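Local coordinates for protein LYND (Lyngbya aestuarii, PDB 4V1T) that probably acts as an ATP-dependent YcaO-type cyclodehydratase that turns side chains of a peptide substrate, likely cysteines, into heterocycles, at residues Y50-I55 and Y67-L72; K184-V189 and S251-G256; L557-R562 and P673-D678; L592-L597 and P604-V609. All coordinates share one frame; numbering follows the deposited sequence.

Along the chain, interactions 1 and 2 close before the other pair opens, and interaction 4 falls within the span that interaction 3 brings together. Interaction 1 belongs to the N-terminal winged helix-turn-helix region; its centre is about 49 Å from that of interaction 2, which ties a turn of the seven-stranded mixed sheet to helix 250-275. Interactions 3 and 4 lie about 11 Å apart between centres, within the YcaO range, and touch through Trp593, Leu595 and 673-678. About 91 Å separates the centres of interactions 1 and 3. The chain thus illustrates a modular enzyme, with separate packing contacts in the winged helix-turn-helix region, the mixed-sheet region and the YcaO region, which binds ADP and magnesium.

Interaction 1: residues Y50-I55 and Y67-L72; sequences YTLEQI and YIDYVL
The backbones of helices 52-58 and 65-78 come nearest at Leu52 and Asp69, with CA atoms 8.7 Å apart, and at Ile55 and Ile68, with CA atoms 8.4 Å apart; here Leu52 and Ile55 meet Ile68, Asp69 and Leu72. Both helices belong to the winged helix-turn-helix region, whose small antiparallel sheet has strand 6-9 in the middle, bonded to 50-51 through Tyr50 and Leu7; the contact is part of a helical core lying against that sheet. The junction is almost wholly aliphatic. Leu52 does most of the touching across the gap: its CG stands anti to the backbone N (chi1 178°), carrying the branched end across. There Leu52 CD1 meets Leu72 CD1 methyl to methyl at 3.6 Å, while Ile68 CG2 lies 4.1 Å from the same Leu52 CD1. Asp69 passes Leu52 at about a right angle, and its OD1 comes within 4.0 Å of Leu52 CD1. Deeper in, Ile55 and Ile68 point at each other through their branch methyls, CG2 to CG2 at 4.4 Å. Leu45 and Leu46 close over Ile55, and Leu7 on strand 6-9 packs on both Leu52 and Leu72. Tyr67, Tyr70 and Val71 of helix 65-78, which make no contact with 50-55, reach a chain of another protein, consistent with peptide binding by such domains in related enzymes. At the start of helix 52-58, Gln54 folds back on Thr51: Gln54 OE1 takes a 3.0 Å bond from Thr51 N, which sits above its carbonyl plane, and a 2.9 Å bond from Thr51 OG1, nearly in line with the C=O.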
# COMPACT_ATOMS: atom_id res chain seq x y z
N TYR B 50 28.29 -28.55 25.97
CA TYR B 50 29.05 -28.22 27.18
C TYR B 50 28.19 -27.62 28.30
O TYR B 50 27.32 -26.78 28.06
CB TYR B 50 30.15 -27.22 26.85
CG TYR B 50 31.20 -27.73 25.88
CD1 TYR B 50 31.01 -27.64 24.51
CD2 TYR B 50 32.37 -28.30 26.34
CE1 TYR B 50 31.96 -28.10 23.62
CE2 TYR B 50 33.33 -28.76 25.47
CZ TYR B 50 33.12 -28.66 24.11
OH TYR B 50 34.07 -29.12 23.23
N THR B 51 28.47 -28.08 29.51
CA THR B 51 27.98 -27.46 30.74
C THR B 51 29.01 -26.40 31.13
O THR B 51 30.14 -26.40 30.62
CB THR B 51 27.83 -28.50 31.87
OG1 THR B 51 26.92 -29.52 31.45
CG2 THR B 51 27.28 -27.88 33.14
N LEU B 52 28.63 -25.48 32.02
CA LEU B 52 29.56 -24.50 32.56
C LEU B 52 30.80 -25.18 33.12
O LEU B 52 31.92 -24.80 32.80
CB LEU B 52 28.88 -23.67 33.67
CG LEU B 52 29.77 -22.62 34.36
CD1 LEU B 52 30.15 -21.52 33.38
CD2 LEU B 52 29.06 -22.04 35.57
N GLU B 53 30.59 -26.20 33.94
CA GLU B 53 31.68 -26.95 34.54
C GLU B 53 32.69 -27.37 33.47
O GLU B 53 33.89 -27.21 33.63
CB GLU B 53 31.13 -28.18 35.27
CG GLU B 53 30.17 -27.84 36.40
CD GLU B 53 29.51 -29.07 36.98
OE1 GLU B 53 29.67 -30.17 36.40
OE2 GLU B 53 28.81 -28.94 38.01
N GLN B 54 32.17 -27.87 32.35
CA GLN B 54 33.02 -28.38 31.28
C GLN B 54 33.79 -27.28 30.56
O GLN B 54 34.93 -27.49 30.16
CB GLN B 54 32.17 -29.17 30.28
CG GLN B 54 31.68 -30.50 30.82
CD GLN B 54 30.45 -30.99 30.09
OE1 GLN B 54 29.33 -30.75 30.53
NE2 GLN B 54 30.65 -31.66 28.96
N ILE B 55 33.17 -26.12 30.40
CA ILE B 55 33.81 -24.99 29.74
C ILE B 55 34.93 -24.42 30.60
O ILE B 55 35.98 -24.03 30.08
CB ILE B 55 32.80 -23.86 29.43
CG1 ILE B 55 31.72 -24.37 28.46
CG2 ILE B 55 33.50 -22.64 28.83
CD1 ILE B 55 30.47 -23.51 28.42
N TYR B 67 35.93 -14.74 34.84
CA TYR B 67 35.85 -14.09 33.54
C TYR B 67 34.79 -14.78 32.69
O TYR B 67 33.95 -14.11 32.07
CB TYR B 67 37.19 -14.11 32.81
CG TYR B 67 38.18 -13.06 33.27
CD1 TYR B 67 37.98 -12.34 34.45
CD2 TYR B 67 39.32 -12.78 32.53
CE1 TYR B 67 38.89 -11.38 34.86
CE2 TYR B 67 40.23 -11.82 32.93
CZ TYR B 67 40.01 -11.12 34.10
OH TYR B 67 40.91 -10.16 34.52
N ILE B 68 34.82 -16.10 32.67
CA ILE B 68 33.83 -16.89 31.94
C ILE B 68 32.42 -16.53 32.43
O ILE B 68 31.52 -16.30 31.63
CB ILE B 68 34.07 -18.40 32.10
CG1 ILE B 68 35.43 -18.76 31.49
CG2 ILE B 68 32.95 -19.20 31.44
CD1 ILE B 68 35.84 -20.21 31.63
N ASP B 69 32.25 -16.47 33.75
CA ASP B 69 30.98 -16.06 34.34
C ASP B 69 30.51 -14.70 33.83
O ASP B 69 29.38 -14.56 33.38
CB ASP B 69 31.10 -16.03 35.87
CG ASP B 69 31.26 -17.41 36.47
OD1 ASP B 69 30.97 -18.41 35.77
OD2 ASP B 69 31.67 -17.49 37.65
N TYR B 70 31.39 -13.71 33.88
CA TYR B 70 31.04 -12.37 33.43
C TYR B 70 30.63 -12.35 31.95
O TYR B 70 29.73 -11.62 31.56
CB TYR B 70 32.23 -11.43 33.63
CG TYR B 70 31.97 -10.01 33.20
CD1 TYR B 70 31.19 -9.16 33.98
CD2 TYR B 70 32.51 -9.50 32.02
CE1 TYR B 70 30.95 -7.85 33.59
CE2 TYR B 70 32.29 -8.19 31.64
CZ TYR B 70 31.51 -7.37 32.42
OH TYR B 70 31.30 -6.08 32.02
N VAL B 71 31.31 -13.15 31.13
CA VAL B 71 30.99 -13.22 29.71
C VAL B 71 29.58 -13.78 29.49
O VAL B 71 28.81 -13.24 28.71
CB VAL B 71 32.02 -14.08 28.94
CG1 VAL B 71 31.54 -14.40 27.53
CG2 VAL B 71 33.35 -13.36 28.87
N LEU B 72 29.27 -14.86 30.19
CA LEU B 72 27.96 -15.50 30.04
C LEU B 72 26.85 -14.61 30.57
O LEU B 72 25.75 -14.61 30.00
CB LEU B 72 27.94 -16.86 30.74
CG LEU B 72 28.98 -17.87 30.26
CD1 LEU B 72 28.84 -19.19 31.00
CD2 LEU B 72 28.91 -18.09 28.75

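Interaction 2: residues K184-V189 and S251-G256; sequences KPVGSV and STLQTG
Leu253 lays its CD1 methyl against the ring of Pro185, 3.8 Å from Pro185 CB, with the two side chains side by side and pointing the same way. The extended first torsion of Leu253 (chi1 176°) brings this methyl round to the proline, where Pro185 O also approaches Leu253 CD1 at 3.7 Å. Val186 CG1 touches the same Leu253 CD1 more loosely. On the same helix Gly256 turns a bare backbone to Pro185: a CB there would stand only 3.3 Å from Pro185 CB. The turn 185-188 links antiparallel neighbours 180-184 and 189-196 of the mixed sheet, and helix 250-275 packs against this hairpin end. Polar traffic between them runs through water. One water is placed to donate to Thr252 O (2.6 Å) and Pro185 O; a second lies 2.6 Å from Thr252 OG1 and also near Pro185 O and Gly187 O. Acceptors outnumber the protons available, so not all these bonds can hold at once. Thr252 OG1 itself bonds to Leu249 O. Within the turn, Lys184 NZ grips Val189 O at 2.7 Å and Val186 O at 2.8 Å, the latter in the carbonyl plane, and forms a salt bridge with Glu28 of the second subunit.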
# COMPACT_ATOMS: atom_id res chain seq x y z
N LYS B 184 -10.27 -23.94 7.83
CA LYS B 184 -10.96 -24.52 6.69
C LYS B 184 -9.90 -24.91 5.68
O LYS B 184 -9.47 -24.09 4.89
CB LYS B 184 -11.96 -23.52 6.10
CG LYS B 184 -12.58 -23.90 4.74
CD LYS B 184 -13.36 -22.71 4.18
CE LYS B 184 -13.61 -22.81 2.69
NZ LYS B 184 -12.35 -22.81 1.91
N PRO B 185 -9.44 -26.17 5.73
CA PRO B 185 -8.34 -26.61 4.88
C PRO B 185 -8.82 -27.18 3.55
O PRO B 185 -8.00 -27.53 2.71
CB PRO B 185 -7.68 -27.69 5.73
CG PRO B 185 -8.84 -28.34 6.43
CD PRO B 185 -9.84 -27.22 6.69
N VAL B 186 -10.13 -27.27 3.37
CA VAL B 186 -10.72 -27.70 2.11
C VAL B 186 -11.10 -26.48 1.28
O VAL B 186 -11.29 -25.39 1.81
CB VAL B 186 -11.98 -28.59 2.33
CG1 VAL B 186 -11.61 -29.84 3.10
CG2 VAL B 186 -13.08 -27.82 3.04
N GLY B 187 -11.23 -26.69 -0.02
CA GLY B 187 -11.58 -25.61 -0.93
C GLY B 187 -10.34 -24.98 -1.51
O GLY B 187 -9.23 -25.25 -1.05
N SER B 188 -10.53 -24.15 -2.52
CA SER B 188 -9.43 -23.53 -3.24
C SER B 188 -8.82 -22.38 -2.47
O SER B 188 -7.76 -21.87 -2.85
CB SER B 188 -9.92 -23.03 -4.61
OG SER B 188 -11.06 -22.20 -4.45
N VAL B 189 -9.49 -21.96 -1.40
CA VAL B 189 -8.96 -20.93 -0.51
C VAL B 189 -8.89 -21.43 0.93
O VAL B 189 -9.92 -21.68 1.56
CB VAL B 189 -9.81 -19.65 -0.54
CG1 VAL B 189 -9.12 -18.54 0.25
CG2 VAL B 189 -10.07 -19.21 -1.97
N SER B 251 -2.59 -31.87 -2.09
CA SER B 251 -1.45 -31.03 -1.75
C SER B 251 -1.91 -29.72 -1.11
O SER B 251 -1.25 -29.20 -0.22
CB SER B 251 -0.58 -30.77 -2.98
OG SER B 251 -1.30 -30.09 -3.98
N THR B 252 -3.06 -29.21 -1.55
CA THR B 252 -3.63 -28.01 -0.93
C THR B 252 -4.20 -28.32 0.46
O THR B 252 -4.11 -27.50 1.38
CB THR B 252 -4.73 -27.37 -1.80
OG1 THR B 252 -5.81 -28.29 -1.99
CG2 THR B 252 -4.16 -26.95 -3.16
N LEU B 253 -4.80 -29.50 0.60
CA LEU B 253 -5.30 -29.93 1.91
C LEU B 253 -4.15 -30.00 2.91
O LEU B 253 -4.22 -29.42 3.98
CB LEU B 253 -5.98 -31.29 1.80
CG LEU B 253 -6.46 -31.91 3.12
CD1 LEU B 253 -7.49 -31.01 3.80
CD2 LEU B 253 -7.05 -33.30 2.89
N GLN B 254 -3.11 -30.73 2.54
CA GLN B 254 -1.95 -30.92 3.41
C GLN B 254 -1.22 -29.60 3.67
O GLN B 254 -0.71 -29.39 4.76
CB GLN B 254 -1.00 -31.96 2.80
CG GLN B 254 -1.32 -33.40 3.16
CD GLN B 254 -1.01 -33.73 4.62
OE1 GLN B 254 0.01 -33.28 5.17
NE2 GLN B 254 -1.89 -34.49 5.25
N THR B 255 -1.19 -28.72 2.67
CA THR B 255 -0.62 -27.39 2.85
C THR B 255 -1.36 -26.64 3.96
O THR B 255 -0.74 -25.97 4.78
CB THR B 255 -0.70 -26.56 1.55
OG1 THR B 255 0.23 -27.08 0.59
CG2 THR B 255 -0.36 -25.10 1.82
N GLY B 256 -2.68 -26.76 3.97
CA GLY B 256 -3.50 -26.10 4.96
C GLY B 256 -3.36 -26.69 6.36
O GLY B 256 -3.35 -25.95 7.35
O HOH W 1 -5.67 -25.66 2.34
O HOH W 2 -7.40 -27.24 -0.15

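Interaction 3: residues L557-R562 and P673-D678; sequences LWWYNR and PYLLPD
Tyr674 meets Trp558, Trp559 and Arg562 in three different ways, each using a separate part of the residue. The hydrogen bond comes from its backbone: Trp558 NE1 donates to Tyr674 O over 2.9 Å, with the acceptor almost in the indole plane and the N-H...O angle at 148°. The aromatic contact is T-shaped, the Tyr674 ring turning its edge toward the face of the Trp559 six-membered ring. Their planes stand 89° apart and the centroids are 5.3 Å from each other, with Tyr674 CE2 3.8 Å from Trp559 CE3. A CH-pi contact uses one face of the same tyrosine, where Arg562 CG sits 3.8 Å from the ring centroid. Arg562 is the C-prime residue of a Schellman motif that ends helix 538-561, and its positive phi turns the chain just where 673-678 passes by. Tyr674 takes the rotamer with CG wedged between backbone N and carbonyl carbon (chi1 54°), which presents the ring's edge to Trp559 and one face to the arginine's aliphatic stem. Its hydroxyl is satisfied beyond the two segments, by Asn769 and His672. A serine here, lacking the ring, would probably leave the Trp559 face without its edge-on partner, the arginine stem without the face it lies over, and Asn769 and His672 without a bonding partner. Apolar contact is completed by Leu675, whose CD2 touches Trp558 CZ2 at 3.7 Å and Trp559 CZ3 at 4.1 Å. Trp559 NE1 is held by Thr771 O, while Arg562 NH2 bonds to Gln767 O.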
# COMPACT_ATOMS: atom_id res chain seq x y z
N LEU B 557 -34.34 22.79 -6.94
CA LEU B 557 -34.91 24.05 -7.36
C LEU B 557 -34.59 24.32 -8.82
O LEU B 557 -35.48 24.63 -9.62
CB LEU B 557 -34.37 25.20 -6.50
CG LEU B 557 -34.76 25.19 -5.01
CD1 LEU B 557 -34.21 26.42 -4.31
CD2 LEU B 557 -36.26 25.10 -4.80
N TRP B 558 -33.32 24.20 -9.16
CA TRP B 558 -32.85 24.46 -10.51
C TRP B 558 -33.43 23.49 -11.52
O TRP B 558 -33.97 23.89 -12.56
CB TRP B 558 -31.32 24.41 -10.55
CG TRP B 558 -30.74 24.17 -11.92
CD1 TRP B 558 -30.82 24.98 -13.01
CD2 TRP B 558 -29.96 23.03 -12.32
NE1 TRP B 558 -30.15 24.41 -14.07
CE2 TRP B 558 -29.61 23.22 -13.67
CE3 TRP B 558 -29.53 21.87 -11.66
CZ2 TRP B 558 -28.85 22.29 -14.37
CZ3 TRP B 558 -28.77 20.95 -12.36
CH2 TRP B 558 -28.44 21.16 -13.71
N TRP B 559 -33.32 22.20 -11.21
CA TRP B 559 -33.68 21.15 -12.16
C TRP B 559 -35.17 21.09 -12.49
O TRP B 559 -35.56 21.00 -13.65
CB TRP B 559 -33.24 19.79 -11.61
CG TRP B 559 -33.54 18.66 -12.53
CD1 TRP B 559 -34.66 17.88 -12.53
CD2 TRP B 559 -32.72 18.19 -13.59
NE1 TRP B 559 -34.58 16.94 -13.52
CE2 TRP B 559 -33.40 17.11 -14.19
CE3 TRP B 559 -31.46 18.56 -14.09
CZ2 TRP B 559 -32.87 16.41 -15.27
CZ3 TRP B 559 -30.95 17.86 -15.16
CH2 TRP B 559 -31.65 16.80 -15.74
N TYR B 560 -36.01 21.13 -11.46
CA TYR B 560 -37.43 20.88 -11.66
C TYR B 560 -38.20 22.14 -12.06
O TYR B 560 -39.25 22.04 -12.70
CB TYR B 560 -38.03 20.25 -10.40
CG TYR B 560 -37.51 18.85 -10.19
CD1 TYR B 560 -37.98 17.79 -10.98
CD2 TYR B 560 -36.51 18.59 -9.26
CE1 TYR B 560 -37.47 16.51 -10.82
CE2 TYR B 560 -36.00 17.32 -9.10
CZ TYR B 560 -36.48 16.29 -9.87
OH TYR B 560 -35.96 15.03 -9.69
N ASN B 561 -37.68 23.31 -11.70
CA ASN B 561 -38.21 24.55 -12.25
C ASN B 561 -37.56 24.87 -13.59
O ASN B 561 -37.96 25.79 -14.27
CB ASN B 561 -38.00 25.71 -11.28
CG ASN B 561 -38.78 25.54 -9.98
OD1 ASN B 561 -39.98 25.79 -9.93
ND2 ASN B 561 -38.09 25.12 -8.93
N ARG B 562 -36.54 24.08 -13.96
CA ARG B 562 -35.80 24.27 -15.20
C ARG B 562 -35.34 25.72 -15.33
O ARG B 562 -35.61 26.39 -16.33
CB ARG B 562 -36.63 23.83 -16.40
CG ARG B 562 -36.81 22.32 -16.47
CD ARG B 562 -37.62 21.89 -17.68
NE ARG B 562 -39.06 21.97 -17.44
CZ ARG B 562 -39.98 21.52 -18.28
NH1 ARG B 562 -39.61 20.94 -19.42
NH2 ARG B 562 -41.27 21.62 -17.98
N PRO B 673 -32.05 23.10 -22.29
CA PRO B 673 -31.32 24.38 -22.36
C PRO B 673 -30.96 24.96 -20.99
O PRO B 673 -30.08 25.82 -20.90
CB PRO B 673 -32.29 25.31 -23.10
CG PRO B 673 -33.63 24.72 -22.87
CD PRO B 673 -33.44 23.24 -22.77
N TYR B 674 -31.64 24.49 -19.95
CA TYR B 674 -31.33 24.90 -18.58
C TYR B 674 -30.01 24.29 -18.07
O TYR B 674 -29.64 24.51 -16.91
CB TYR B 674 -32.48 24.52 -17.65
CG TYR B 674 -32.89 23.06 -17.70
CD1 TYR B 674 -33.84 22.62 -18.62
CD2 TYR B 674 -32.33 22.13 -16.84
CE1 TYR B 674 -34.21 21.29 -18.67
CE2 TYR B 674 -32.70 20.80 -16.89
CZ TYR B 674 -33.63 20.39 -17.80
OH TYR B 674 -33.99 19.07 -17.85
N LEU B 675 -29.32 23.53 -18.91
CA LEU B 675 -28.02 22.97 -18.57
C LEU B 675 -26.88 23.93 -18.90
O LEU B 675 -25.84 23.91 -18.25
CB LEU B 675 -27.79 21.65 -19.30
CG LEU B 675 -28.58 20.43 -18.83
CD1 LEU B 675 -28.16 19.22 -19.65
CD2 LEU B 675 -28.39 20.15 -17.36
N LEU B 676 -27.06 24.75 -19.93
CA LEU B 676 -26.02 25.68 -20.32
C LEU B 676 -26.34 27.05 -19.73
O LEU B 676 -27.49 27.36 -19.46
CB LEU B 676 -25.87 25.73 -21.84
CG LEU B 676 -27.07 26.16 -22.68
CD1 LEU B 676 -27.11 27.68 -22.82
CD2 LEU B 676 -27.00 25.49 -24.04
N PRO B 677 -25.30 27.86 -19.48
CA PRO B 677 -25.55 29.13 -18.82
C PRO B 677 -26.27 30.13 -19.71
O PRO B 677 -26.07 30.12 -20.93
CB PRO B 677 -24.15 29.62 -18.48
CG PRO B 677 -23.27 29.01 -19.53
CD PRO B 677 -23.88 27.68 -19.83
N ASP B 678 -27.10 30.98 -19.12
CA ASP B 678 -27.73 32.04 -19.91
C ASP B 678 -26.79 33.23 -19.94
O ASP B 678 -26.39 33.76 -18.91
CB ASP B 678 -29.11 32.42 -19.36
CG ASP B 678 -29.05 33.01 -17.97
OD1 ASP B 678 -28.24 32.51 -17.15
OD2 ASP B 678 -29.81 33.96 -17.71

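Interaction 4: residues L592-L597 and P604-V609; sequences LWVLDL and PAFAGV
Trp593 and Val609 form one hydrogen-bonded pair of an antiparallel beta hairpin, strands 590-596 and 605-612, the second of which is the middle strand of a three-stranded sheet. Val609 O accepts from Trp593 N at 3.1 Å and Val609 N returns a bond to Trp593 O at 2.9 Å, both nearly straight. The next hydrogen-bonded pair, Leu595 with Ala607, is joined the same way: Leu595 N to Ala607 O is 2.8 Å and Ala607 N to Leu595 O is 3.0 Å. Past the strand end, Leu597 N gives a bond to Ala605 O at 2.7 Å. On the far side of the middle strand, Phe606 and Gly608 pair with Gly625 and Gly623. Trp593 folds its indole back over the pairing, so that Val609 O lies above one face and Trp593 CZ2 packs tightly on Val609 CG1. Its indole NE1 donates to Leu675 O, joining the hairpin to the loop 673-678. Replacing Trp593 by an alanine would probably leave Leu675 O without this donor and uncover Val609. On the face shared by Val594 and Phe606, Val594 CG1 touches Phe606 CD1 at 3.8 Å. The buried carboxylate beside them is well supplied: Asp596 OD2 forms a salt bridge with Arg565, and Asp596 OD1 takes bonds from Tyr689 OH and Thr598 OG1 while staying 3.9 Å from Phe606 CE1.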
# COMPACT_ATOMS: atom_id res chain seq x y z
N LEU B 592 -16.44 21.76 -20.40
CA LEU B 592 -16.76 21.75 -18.97
C LEU B 592 -17.04 23.16 -18.48
O LEU B 592 -16.22 24.07 -18.67
CB LEU B 592 -15.61 21.14 -18.18
CG LEU B 592 -15.76 21.14 -16.66
CD1 LEU B 592 -16.90 20.24 -16.22
CD2 LEU B 592 -14.45 20.71 -16.02
N TRP B 593 -18.19 23.34 -17.85
CA TRP B 593 -18.55 24.62 -17.26
C TRP B 593 -19.29 24.39 -15.96
O TRP B 593 -19.69 23.26 -15.65
CB TRP B 593 -19.40 25.44 -18.23
CG TRP B 593 -20.71 24.83 -18.57
CD1 TRP B 593 -21.91 25.06 -17.96
CD2 TRP B 593 -20.96 23.88 -19.61
NE1 TRP B 593 -22.89 24.32 -18.56
CE2 TRP B 593 -22.34 23.58 -19.58
CE3 TRP B 593 -20.16 23.25 -20.57
CZ2 TRP B 593 -22.93 22.68 -20.46
CZ3 TRP B 593 -20.74 22.35 -21.45
CH2 TRP B 593 -22.12 22.08 -21.39
N VAL B 594 -19.48 25.46 -15.20
CA VAL B 594 -20.12 25.39 -13.89
C VAL B 594 -21.27 26.38 -13.78
O VAL B 594 -21.16 27.51 -14.24
CB VAL B 594 -19.09 25.65 -12.77
CG1 VAL B 594 -19.76 25.67 -11.40
CG2 VAL B 594 -18.00 24.60 -12.81
N LEU B 595 -22.37 25.93 -13.16
CA LEU B 595 -23.53 26.79 -12.90
C LEU B 595 -23.69 27.11 -11.41
O LEU B 595 -23.39 26.29 -10.56
CB LEU B 595 -24.81 26.12 -13.39
CG LEU B 595 -24.90 25.73 -14.86
CD1 LEU B 595 -26.25 25.11 -15.11
CD2 LEU B 595 -24.66 26.91 -15.78
N ASP B 596 -24.17 28.31 -11.11
CA ASP B 596 -24.44 28.71 -9.74
C ASP B 596 -25.84 28.27 -9.31
O ASP B 596 -26.82 28.61 -9.96
CB ASP B 596 -24.31 30.23 -9.59
CG ASP B 596 -24.73 30.71 -8.21
OD1 ASP B 596 -23.89 30.70 -7.30
OD2 ASP B 596 -25.91 31.10 -8.05
N LEU B 597 -25.92 27.51 -8.22
CA LEU B 597 -27.18 27.02 -7.66
C LEU B 597 -27.47 27.63 -6.29
O LEU B 597 -28.42 27.24 -5.60
CB LEU B 597 -27.13 25.49 -7.55
CG LEU B 597 -27.72 24.66 -8.69
CD1 LEU B 597 -27.45 25.27 -10.06
CD2 LEU B 597 -27.18 23.24 -8.62
N PRO B 604 -22.78 28.72 -0.91
CA PRO B 604 -22.52 28.45 -2.33
C PRO B 604 -22.72 27.00 -2.72
O PRO B 604 -22.23 26.08 -2.07
CB PRO B 604 -21.06 28.88 -2.52
CG PRO B 604 -20.51 29.14 -1.17
CD PRO B 604 -21.63 29.34 -0.23
N ALA B 605 -23.46 26.81 -3.81
CA ALA B 605 -23.76 25.50 -4.33
C ALA B 605 -23.64 25.58 -5.84
O ALA B 605 -24.05 26.57 -6.45
CB ALA B 605 -25.16 25.07 -3.93
N PHE B 606 -23.08 24.54 -6.44
CA PHE B 606 -22.81 24.57 -7.86
C PHE B 606 -23.15 23.27 -8.57
O PHE B 606 -23.22 22.21 -7.95
CB PHE B 606 -21.33 24.89 -8.08
CG PHE B 606 -20.92 26.22 -7.52
CD1 PHE B 606 -21.02 27.37 -8.30
CD2 PHE B 606 -20.44 26.32 -6.23
CE1 PHE B 606 -20.64 28.60 -7.79
CE2 PHE B 606 -20.06 27.54 -5.71
CZ PHE B 606 -20.16 28.68 -6.49
N ALA B 607 -23.37 23.38 -9.87
CA ALA B 607 -23.51 22.22 -10.74
C ALA B 607 -22.42 22.26 -11.81
O ALA B 607 -22.32 23.22 -12.57
CB ALA B 607 -24.87 22.20 -11.39
N GLY B 608 -21.60 21.22 -11.86
CA GLY B 608 -20.68 21.02 -12.96
C GLY B 608 -21.42 20.32 -14.08
O GLY B 608 -22.17 19.40 -13.84
N VAL B 609 -21.20 20.77 -15.31
CA VAL B 609 -21.89 20.18 -16.45
C VAL B 609 -20.88 19.98 -17.58
O VAL B 609 -20.00 20.80 -17.79
CB VAL B 609 -23.06 21.07 -16.93
CG1 VAL B 609 -23.78 20.44 -18.12
CG2 VAL B 609 -24.04 21.32 -15.79